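Local coordinates for protein ribonucleoside-diphosphate reductase subunit beta (Bacillus halodurans C-125, PDB 2RCC) that probably helps make deoxyribonucleotides for DNA synthesis, as the iron-binding small subunit of a class I ribonucleotide reductase that reduces ribonucleoside diphosphates, at residues K65-L70 with Q204-T209; T71-E76 with D271-I276; F38-P43 with S106-L111. All coordinates share one frame; numbering follows the deposited sequence.

Followed from the N terminus, the chain opens all three loops before it closes any. F38-P43, where helix 41-50 begins, waits for S106-L111, which closes interaction 3 at the start of helix 106-133. In between, K65-L70 and T71-E76 leave in direct succession: the former meets Q204-T209 in interaction 1, the latter D271-I276 in interaction 2. Each pair of contacts therefore crosses and none nests. Interactions 1 and 2 are neighbours, their centres about 13 Å apart, and touch where L70 O probably accepts from Q75 NE2; together they tie the 66-72 corner to two inter-helix connections. Interaction 3, its centre about 39 and 42 Å from theirs, joins the starts of helices 41-50 and 106-133 elsewhere in the bundle.

Interaction 1 (K65-L70 with Q204-T209); sequences KQFPTL and QKMVST
A polar side-chain-to-backbone contact, centred on the amide of Q66 and backed by an apolar patch, joins the end of helix 61-66 to the turn between helices 191-202 and 207-237. The Q66 amide presents both its ends. NE2 lies 2.8 Å from Q204 O, giving along a nearly straight N-H (168°) to a lone pair in the carbonyl plane. OE1 accepts from M206 N at 2.9 Å, the donor standing well above the amide plane, and a water links the same oxygen to V207 N. These complementary partners fix which way round the amide sits.

Alongside, K205 bends at chi2 and sends NZ to T69 OG1, 2.9 Å away; that hydroxyl in turn gives to Q66 O. On the buried side M206, a selenomethionine, curls between F67 and L70. Its CE reaches F67 CD1 at 3.7 Å, obliquely to the ring, and F78 and L200 also pack against it. The turn is a Schellman motif, with Q204 (positive phi) as the C-prime residue closing helix 191-202, and two residues on M206 is the N-cap of helix 207-237.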
loop_
_atom_site.group_PDB
_atom_site.type_symbol
_atom_site.label_atom_id
_atom_site.label_comp_id
_atom_site.label_asym_id
_atom_site.label_seq_id
_atom_site.Cartn_x
_atom_site.Cartn_y
_atom_site.Cartn_z
ATOM N N LYS A 65 -1.820 31.757 12.334
ATOM C CA LYS A 65 -2.101 33.145 12.672
ATOM C C LYS A 65 -3.600 33.440 12.661
ATOM O O LYS A 65 -4.062 34.224 13.479
ATOM C CB LYS A 65 -1.386 34.107 11.713
ATOM C CG LYS A 65 0.129 34.091 11.815
ATOM N N GLN A 66 -4.362 32.852 11.725
ATOM C CA GLN A 66 -5.823 33.086 11.671
ATOM C C GLN A 66 -6.621 32.399 12.763
ATOM O O GLN A 66 -7.696 32.895 13.115
ATOM C CB GLN A 66 -6.435 32.612 10.346
ATOM C CG GLN A 66 -6.246 33.542 9.173
ATOM C CD GLN A 66 -6.946 33.035 7.954
ATOM O OE1 GLN A 66 -6.840 31.853 7.625
ATOM N NE2 GLN A 66 -7.679 33.927 7.255
ATOM N N PHE A 67 -6.118 31.265 13.269
ATOM C CA PHE A 67 -6.883 30.420 14.198
ATOM C C PHE A 67 -7.489 31.145 15.408
ATOM O O PHE A 67 -8.676 30.958 15.685
ATOM C CB PHE A 67 -6.090 29.167 14.599
ATOM C CG PHE A 67 -6.911 28.145 15.337
ATOM C CD1 PHE A 67 -7.972 27.501 14.701
ATOM C CD2 PHE A 67 -6.649 27.838 16.664
ATOM C CE1 PHE A 67 -8.746 26.564 15.373
ATOM C CE2 PHE A 67 -7.424 26.898 17.334
ATOM C CZ PHE A 67 -8.459 26.255 16.682
ATOM N N PRO A 68 -6.696 31.983 16.117
ATOM C CA PRO A 68 -7.250 32.803 17.212
ATOM C C PRO A 68 -8.299 33.822 16.813
ATOM O O PRO A 68 -9.023 34.278 17.692
ATOM C CB PRO A 68 -6.038 33.597 17.707
ATOM C CG PRO A 68 -4.902 32.854 17.301
ATOM C CD PRO A 68 -5.239 32.180 16.016
ATOM N N THR A 69 -8.350 34.214 15.532
ATOM C CA THR A 69 -9.328 35.187 15.036
ATOM C C THR A 69 -10.730 34.582 14.868
ATOM O O THR A 69 -11.668 35.329 14.682
ATOM C CB THR A 69 -8.885 35.846 13.689
ATOM O OG1 THR A 69 -9.083 34.935 12.606
ATOM C CG2 THR A 69 -7.399 36.279 13.741
ATOM N N LEU A 70 -10.850 33.244 14.885
ATOM C CA LEU A 70 -12.143 32.569 14.762
ATOM C C LEU A 70 -12.922 32.716 16.059
ATOM O O LEU A 70 -12.328 32.960 17.115
ATOM C CB LEU A 70 -11.966 31.076 14.444
ATOM C CG LEU A 70 -11.616 30.571 13.040
ATOM C CD1 LEU A 70 -10.408 31.250 12.407
ATOM C CD2 LEU A 70 -11.394 29.068 13.147
ATOM N N GLN A 204 -12.453 32.626 3.397
ATOM C CA GLN A 204 -11.029 32.930 3.515
ATOM C C GLN A 204 -10.353 32.631 4.866
ATOM O O GLN A 204 -9.332 33.219 5.167
ATOM C CB GLN A 204 -10.796 34.392 3.120
ATOM C CG GLN A 204 -11.449 34.826 1.796
ATOM C CD GLN A 204 -10.572 34.568 0.598
ATOM O OE1 GLN A 204 -9.640 35.334 0.340
ATOM N NE2 GLN A 204 -10.885 33.520 -0.171
ATOM N N LYS A 205 -10.906 31.714 5.661
ATOM C CA LYS A 205 -10.314 31.324 6.939
ATOM C C LYS A 205 -9.843 29.861 6.882
ATOM O O LYS A 205 -10.525 29.015 6.328
ATOM C CB LYS A 205 -11.328 31.493 8.077
ATOM C CG LYS A 205 -11.757 32.966 8.401
ATOM C CD LYS A 205 -10.606 33.796 9.043
ATOM C CE LYS A 205 -11.056 35.111 9.768
ATOM N NZ LYS A 205 -9.905 36.088 10.056
HETATM N N MSE A 206 -8.663 29.571 7.414
HETATM C CA MSE A 206 -8.179 28.190 7.522
HETATM C C MSE A 206 -8.154 27.460 6.180
HETATM O O MSE A 206 -8.567 26.302 6.059
HETATM C CB MSE A 206 -8.996 27.400 8.569
HETATM C CG MSE A 206 -9.147 28.118 9.937
HETATM SE SE MSE A 206 -7.459 28.792 10.672
HETATM C CE MSE A 206 -6.817 27.044 11.213
ATOM N N VAL A 207 -7.617 28.158 5.189
ATOM C CA VAL A 207 -7.605 27.695 3.811
ATOM C C VAL A 207 -6.609 26.539 3.568
ATOM O O VAL A 207 -6.900 25.619 2.786
ATOM C CB VAL A 207 -7.317 28.880 2.852
ATOM C CG1 VAL A 207 -7.181 28.384 1.407
ATOM C CG2 VAL A 207 -8.426 29.948 2.960
ATOM N N SER A 208 -5.441 26.581 4.210
ATOM C CA SER A 208 -4.476 25.470 4.098
ATOM C C SER A 208 -5.032 24.163 4.658
ATOM O O SER A 208 -4.851 23.101 4.069
ATOM C CB SER A 208 -3.157 25.823 4.750
ATOM O OG SER A 208 -2.536 26.833 4.000
ATOM N N THR A 209 -5.737 24.244 5.785
ATOM C CA THR A 209 -6.415 23.077 6.361
ATOM C C THR A 209 -7.458 22.523 5.392
ATOM O O THR A 209 -7.495 21.343 5.131
ATOM C CB THR A 209 -7.106 23.438 7.683
ATOM O OG1 THR A 209 -6.138 23.893 8.636
ATOM C CG2 THR A 209 -7.914 22.227 8.220
HETATM O O HOH W 1 -5.678 30.457 5.805
#

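Interaction 2 (T71-E76 with D271-I276); sequences TETEQE and DKIPGI
With CG beside its backbone N (chi1 -72°) and the chain extended beyond it, E74 brings OE2 of its carboxylate to the edge of the P274 ring, 3.6 Å from P274 CD. I273 answers by bending at chi2 (-62°), which swings CD1 over the first turn of helix 72-87. There the methyl lies 3.9 Å from E74 CA and also touches E74 CG and T73 O. In one of its two conformers T73 can add CG2 against K272 CB at 3.5 Å.

E74 works in two directions at once. Within its own segment it completes a capping box with T71: E74 N gives to T71 OG1 at 3.0 Å, while T71 N gives to E74 OE1 at 2.9 Å, approaching from above the carboxylate plane. Its other oxygen, OE2, accepts a hydrogen bond from a water that also donates to P274 O, which in turn accepts from N199 ND2. P274 and G275 are the central residues of a type II turn, and the water sits on the carbonyl of the first. Replacing E74 by an alanine here is likely to leave T71 N without its capping acceptor and the water without its helix-side partner. Chemically, the joint between helix and loop rests on van der Waals packing and one bridging water, and a carboxylate so close to the helix start is probably favoured by the helix dipole.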
loop_
_atom_site.group_PDB
_atom_site.type_symbol
_atom_site.label_atom_id
_atom_site.label_comp_id
_atom_site.label_asym_id
_atom_site.label_seq_id
_atom_site.Cartn_x
_atom_site.Cartn_y
_atom_site.Cartn_z
ATOM N N THR A 71 -14.247 32.556 15.987
ATOM C CA THR A 71 -15.090 32.642 17.188
ATOM C C THR A 71 -14.727 31.491 18.149
ATOM O O THR A 71 -14.095 30.510 17.735
ATOM C CB THR A 71 -16.606 32.577 16.883
ATOM O OG1 THR A 71 -16.997 31.236 16.554
ATOM C CG2 THR A 71 -17.007 33.534 15.754
ATOM N N GLU A 72 -15.075 31.612 19.435
ATOM C CA GLU A 72 -14.799 30.519 20.379
ATOM C C GLU A 72 -15.453 29.219 19.941
ATOM O O GLU A 72 -14.835 28.161 20.045
ATOM C CB GLU A 72 -15.266 30.816 21.803
ATOM C CG GLU A 72 -14.451 31.822 22.562
ATOM C CD GLU A 72 -14.809 31.832 24.058
ATOM O OE1 GLU A 72 -14.739 30.757 24.716
ATOM O OE2 GLU A 72 -15.148 32.917 24.569
ATOM N N THR A 73 -16.692 29.302 19.449
ATOM C CA THR A 73 -17.395 28.113 19.011
ATOM C C THR A 73 -16.717 27.499 17.775
ATOM O O THR A 73 -16.623 26.286 17.678
ATOM C CB THR A 73 -18.884 28.409 18.792
ATOM O OG1 THR A 73 -19.402 29.082 19.951
ATOM C CG2 THR A 73 -19.635 27.131 18.571
ATOM N N GLU A 74 -16.222 28.346 16.855
ATOM C CA GLU A 74 -15.493 27.856 15.661
ATOM C C GLU A 74 -14.181 27.145 16.044
ATOM O O GLU A 74 -13.888 26.077 15.545
ATOM C CB GLU A 74 -15.200 29.004 14.686
ATOM C CG GLU A 74 -16.432 29.506 13.972
ATOM C CD GLU A 74 -16.255 30.837 13.249
ATOM O OE1 GLU A 74 -15.237 31.577 13.424
ATOM O OE2 GLU A 74 -17.187 31.148 12.490
ATOM N N GLN A 75 -13.426 27.729 16.971
ATOM C CA GLN A 75 -12.167 27.125 17.457
ATOM C C GLN A 75 -12.418 25.800 18.144
ATOM O O GLN A 75 -11.716 24.814 17.889
ATOM C CB GLN A 75 -11.453 28.064 18.417
ATOM C CG GLN A 75 -10.964 29.364 17.818
ATOM C CD GLN A 75 -10.267 30.247 18.857
ATOM O OE1 GLN A 75 -9.575 29.742 19.723
ATOM N NE2 GLN A 75 -10.441 31.536 18.763
ATOM N N GLU A 76 -13.440 25.755 18.984
ATOM C CA GLU A 76 -13.816 24.508 19.652
ATOM C C GLU A 76 -14.273 23.406 18.703
ATOM O O GLU A 76 -13.846 22.262 18.857
ATOM C CB GLU A 76 -14.861 24.757 20.759
ATOM C CG GLU A 76 -14.323 25.476 21.984
ATOM C CD GLU A 76 -13.225 24.686 22.706
ATOM O OE1 GLU A 76 -13.372 23.441 22.847
ATOM O OE2 GLU A 76 -12.216 25.320 23.117
ATOM N N ASP A 271 -26.480 24.142 15.488
ATOM C CA ASP A 271 -26.822 25.482 14.998
ATOM C C ASP A 271 -25.836 26.546 15.526
ATOM O O ASP A 271 -26.178 27.704 15.610
ATOM C CB ASP A 271 -28.286 25.817 15.388
ATOM C CG ASP A 271 -28.516 25.907 16.905
ATOM O OD1 ASP A 271 -27.619 25.550 17.696
ATOM O OD2 ASP A 271 -29.623 26.315 17.310
ATOM N N LYS A 272 -24.612 26.155 15.863
ATOM C CA LYS A 272 -23.653 27.046 16.528
ATOM C C LYS A 272 -22.624 27.733 15.622
ATOM O O LYS A 272 -21.873 28.612 16.090
ATOM C CB LYS A 272 -22.874 26.243 17.574
ATOM C CG LYS A 272 -23.698 25.704 18.770
ATOM C CD LYS A 272 -23.878 26.769 19.839
ATOM C CE LYS A 272 -24.882 26.390 20.959
ATOM N NZ LYS A 272 -24.491 25.148 21.674
ATOM N N ILE A 273 -22.596 27.374 14.347
ATOM C CA ILE A 273 -21.531 27.856 13.460
ATOM C C ILE A 273 -22.082 28.749 12.377
ATOM O O ILE A 273 -22.906 28.306 11.588
ATOM C CB ILE A 273 -20.778 26.676 12.815
ATOM C CG1 ILE A 273 -20.157 25.772 13.907
ATOM C CG2 ILE A 273 -19.702 27.191 11.839
ATOM C CD1 ILE A 273 -19.066 26.502 14.819
ATOM N N PRO A 274 -21.609 29.993 12.315
ATOM C CA PRO A 274 -22.046 30.882 11.267
ATOM C C PRO A 274 -21.853 30.266 9.869
ATOM O O PRO A 274 -20.842 29.640 9.593
ATOM C CB PRO A 274 -21.119 32.106 11.442
ATOM C CG PRO A 274 -20.772 32.090 12.918
ATOM C CD PRO A 274 -20.628 30.648 13.223
ATOM N N GLY A 275 -22.843 30.395 9.019
ATOM C CA GLY A 275 -22.727 29.848 7.684
ATOM C C GLY A 275 -23.221 28.436 7.489
ATOM O O GLY A 275 -23.360 28.050 6.344
ATOM N N ILE A 276 -23.499 27.692 8.575
ATOM C CA ILE A 276 -24.000 26.326 8.478
ATOM C C ILE A 276 -25.417 26.260 9.041
ATOM O O ILE A 276 -25.618 26.428 10.239
ATOM C CB ILE A 276 -23.109 25.328 9.237
ATOM C CG1 ILE A 276 -21.650 25.395 8.770
ATOM C CG2 ILE A 276 -23.642 23.900 9.062
ATOM C CD1 ILE A 276 -21.435 25.029 7.326
HETATM O O HOH W 2 -18.056 29.632 10.098
#

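Interaction 3 (F38-P43 with S106-L111)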
loop_
_atom_site.group_PDB
_atom_site.type_symbol
_atom_site.label_atom_id
_atom_site.label_comp_id
_atom_site.label_asym_id
_atom_site.label_seq_id
_atom_site.Cartn_x
_atom_site.Cartn_y
_atom_site.Cartn_z
ATOM N N PHE A 38 -9.823 -6.368 -15.029
ATOM C CA PHE A 38 -10.648 -5.170 -15.239
ATOM C C PHE A 38 -9.919 -4.044 -15.943
ATOM O O PHE A 38 -8.865 -3.551 -15.481
ATOM C CB PHE A 38 -11.157 -4.680 -13.873
ATOM C CG PHE A 38 -11.973 -5.712 -13.151
ATOM C CD1 PHE A 38 -13.203 -6.119 -13.654
ATOM C CD2 PHE A 38 -11.508 -6.294 -11.986
ATOM C CE1 PHE A 38 -13.956 -7.116 -13.010
ATOM C CE2 PHE A 38 -12.237 -7.285 -11.351
ATOM C CZ PHE A 38 -13.477 -7.691 -11.857
ATOM N N SER A 39 -10.504 -3.591 -17.038
ATOM C CA SER A 39 -9.930 -2.516 -17.863
ATOM C C SER A 39 -9.894 -1.148 -17.167
ATOM O O SER A 39 -9.205 -0.248 -17.616
ATOM C CB SER A 39 -10.653 -2.437 -19.203
ATOM O OG SER A 39 -12.028 -2.167 -19.000
ATOM N N TRP A 40 -10.621 -1.000 -16.067
ATOM C CA TRP A 40 -10.580 0.206 -15.248
ATOM C C TRP A 40 -9.502 0.203 -14.150
ATOM O O TRP A 40 -9.249 1.267 -13.571
ATOM C CB TRP A 40 -11.940 0.470 -14.569
ATOM C CG TRP A 40 -12.554 -0.653 -13.847
ATOM C CD1 TRP A 40 -13.491 -1.460 -14.334
ATOM C CD2 TRP A 40 -12.308 -1.094 -12.492
ATOM N NE1 TRP A 40 -13.854 -2.387 -13.418
ATOM C CE2 TRP A 40 -13.157 -2.186 -12.265
ATOM C CE3 TRP A 40 -11.441 -0.691 -11.467
ATOM C CZ2 TRP A 40 -13.172 -2.893 -11.058
ATOM C CZ3 TRP A 40 -11.458 -1.380 -10.263
ATOM C CH2 TRP A 40 -12.308 -2.480 -10.070
ATOM N N ALA A 41 -8.854 -0.942 -13.885
ATOM C CA ALA A 41 -7.883 -1.019 -12.772
ATOM C C ALA A 41 -6.621 -0.226 -13.038
ATOM O O ALA A 41 -6.194 0.492 -12.158
ATOM C CB ALA A 41 -7.516 -2.487 -12.408
ATOM N N TYR A 42 -6.048 -0.307 -14.235
ATOM C CA TYR A 42 -4.774 0.394 -14.525
ATOM C C TYR A 42 -4.988 1.886 -14.623
ATOM O O TYR A 42 -4.174 2.632 -14.079
ATOM C CB TYR A 42 -4.031 -0.176 -15.751
ATOM C CG TYR A 42 -2.536 0.125 -15.920
ATOM C CD1 TYR A 42 -1.706 0.574 -14.860
ATOM C CD2 TYR A 42 -1.906 -0.196 -17.113
ATOM C CE1 TYR A 42 -0.302 0.789 -15.055
ATOM C CE2 TYR A 42 -0.512 -0.017 -17.293
ATOM C CZ TYR A 42 0.283 0.486 -16.284
ATOM O OH TYR A 42 1.660 0.622 -16.523
ATOM N N PRO A 43 -6.037 2.329 -15.349
ATOM C CA PRO A 43 -6.378 3.743 -15.299
ATOM C C PRO A 43 -6.613 4.292 -13.887
ATOM O O PRO A 43 -6.203 5.409 -13.602
ATOM C CB PRO A 43 -7.654 3.815 -16.122
ATOM C CG PRO A 43 -7.592 2.699 -17.022
ATOM C CD PRO A 43 -6.879 1.628 -16.344
ATOM N N SER A 106 -4.738 -9.846 -8.263
ATOM C CA SER A 106 -3.505 -9.189 -7.845
ATOM C C SER A 106 -3.548 -7.690 -8.053
ATOM O O SER A 106 -2.914 -6.953 -7.272
ATOM C CB SER A 106 -2.280 -9.780 -8.542
ATOM O OG SER A 106 -2.401 -9.711 -9.938
ATOM N N SER A 107 -4.251 -7.231 -9.104
ATOM C CA SER A 107 -4.411 -5.797 -9.363
ATOM C C SER A 107 -5.241 -5.129 -8.271
ATOM O O SER A 107 -4.909 -4.036 -7.830
ATOM C CB SER A 107 -4.973 -5.467 -10.760
ATOM O OG SER A 107 -6.328 -5.845 -10.887
ATOM N N LEU A 108 -6.319 -5.769 -7.827
ATOM C CA LEU A 108 -7.133 -5.210 -6.756
ATOM C C LEU A 108 -6.374 -5.244 -5.422
ATOM O O LEU A 108 -6.461 -4.291 -4.639
ATOM C CB LEU A 108 -8.479 -5.953 -6.634
ATOM C CG LEU A 108 -9.384 -5.925 -7.894
ATOM C CD1 LEU A 108 -10.740 -6.594 -7.631
ATOM C CD2 LEU A 108 -9.606 -4.512 -8.423
ATOM N N ALA A 109 -5.632 -6.329 -5.157
ATOM C CA ALA A 109 -4.784 -6.408 -3.951
ATOM C C ALA A 109 -3.789 -5.261 -3.959
ATOM O O ALA A 109 -3.594 -4.611 -2.938
ATOM C CB ALA A 109 -4.104 -7.769 -3.853
ATOM N N ALA A 110 -3.174 -4.972 -5.108
ATOM C CA ALA A 110 -2.225 -3.856 -5.199
ATOM C C ALA A 110 -2.903 -2.502 -4.901
ATOM O O ALA A 110 -2.346 -1.618 -4.199
ATOM C CB ALA A 110 -1.570 -3.829 -6.578
ATOM N N LEU A 111 -4.088 -2.316 -5.441
ATOM C CA LEU A 111 -4.820 -1.061 -5.203
ATOM C C LEU A 111 -5.179 -0.913 -3.717
ATOM O O LEU A 111 -5.167 0.179 -3.186
ATOM C CB LEU A 111 -6.021 -0.942 -6.146
ATOM C CG LEU A 111 -5.779 -0.723 -7.644
ATOM C CD1 LEU A 111 -7.098 -0.989 -8.420
ATOM C CD2 LEU A 111 -5.185 0.690 -7.870
HETATM O O HOH W 3 -8.289 -6.390 -12.458
#
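L108 sets its forked end across the mouth of the cleft between F38 and W40, a piece of bundle packing in the ferritin-like helical fold of the ribonucleotide reductase small subunit. The contact sets the beginning of helix 41-50, with the turn leading into it, against the first turns of helix 106-133.

The fork is the main bump. CD1 comes to F38 CE2 at 4.1 Å, while CD2 meets the far end of the indole, 3.8 Å from W40 CH2. The leucine crosses both aromatic side chains at about a right angle, and its branching at CG gives each methyl a ring of its own. The hollow between the rings is shaped by the short turn from F38 to A41, in which A41 N gives to F38 O. W40 takes a first torsion of 50°, placing CG between the backbone N and the carbonyl carbon; this folds the indole back so that F38 CB rests over one of its faces, 3.5 Å above the plane and toward the rim. From outside, E233 of helix 207-237 touches both aromatic side chains.

A smaller bump comes from the opposite segment: the methyl of A41 faces the groove between S107 and L111, one helical turn apart. L111 CD1 lies 4.3 Å from A41 CB and also touches A41 O. The side chain of L111, which Y45 and M48 also touch, is about 8 Å from that of H223, a probable iron ligand. Y42 turns away and reaches Q124 of the second subunit.

A water bridges the two segments beside the A41 methyl. S107 OG, hydrogen-bonded to D105, sits 3.9 Å from A41 CB and accepts from this water, which itself accepts from F38 N at 3.0 Å.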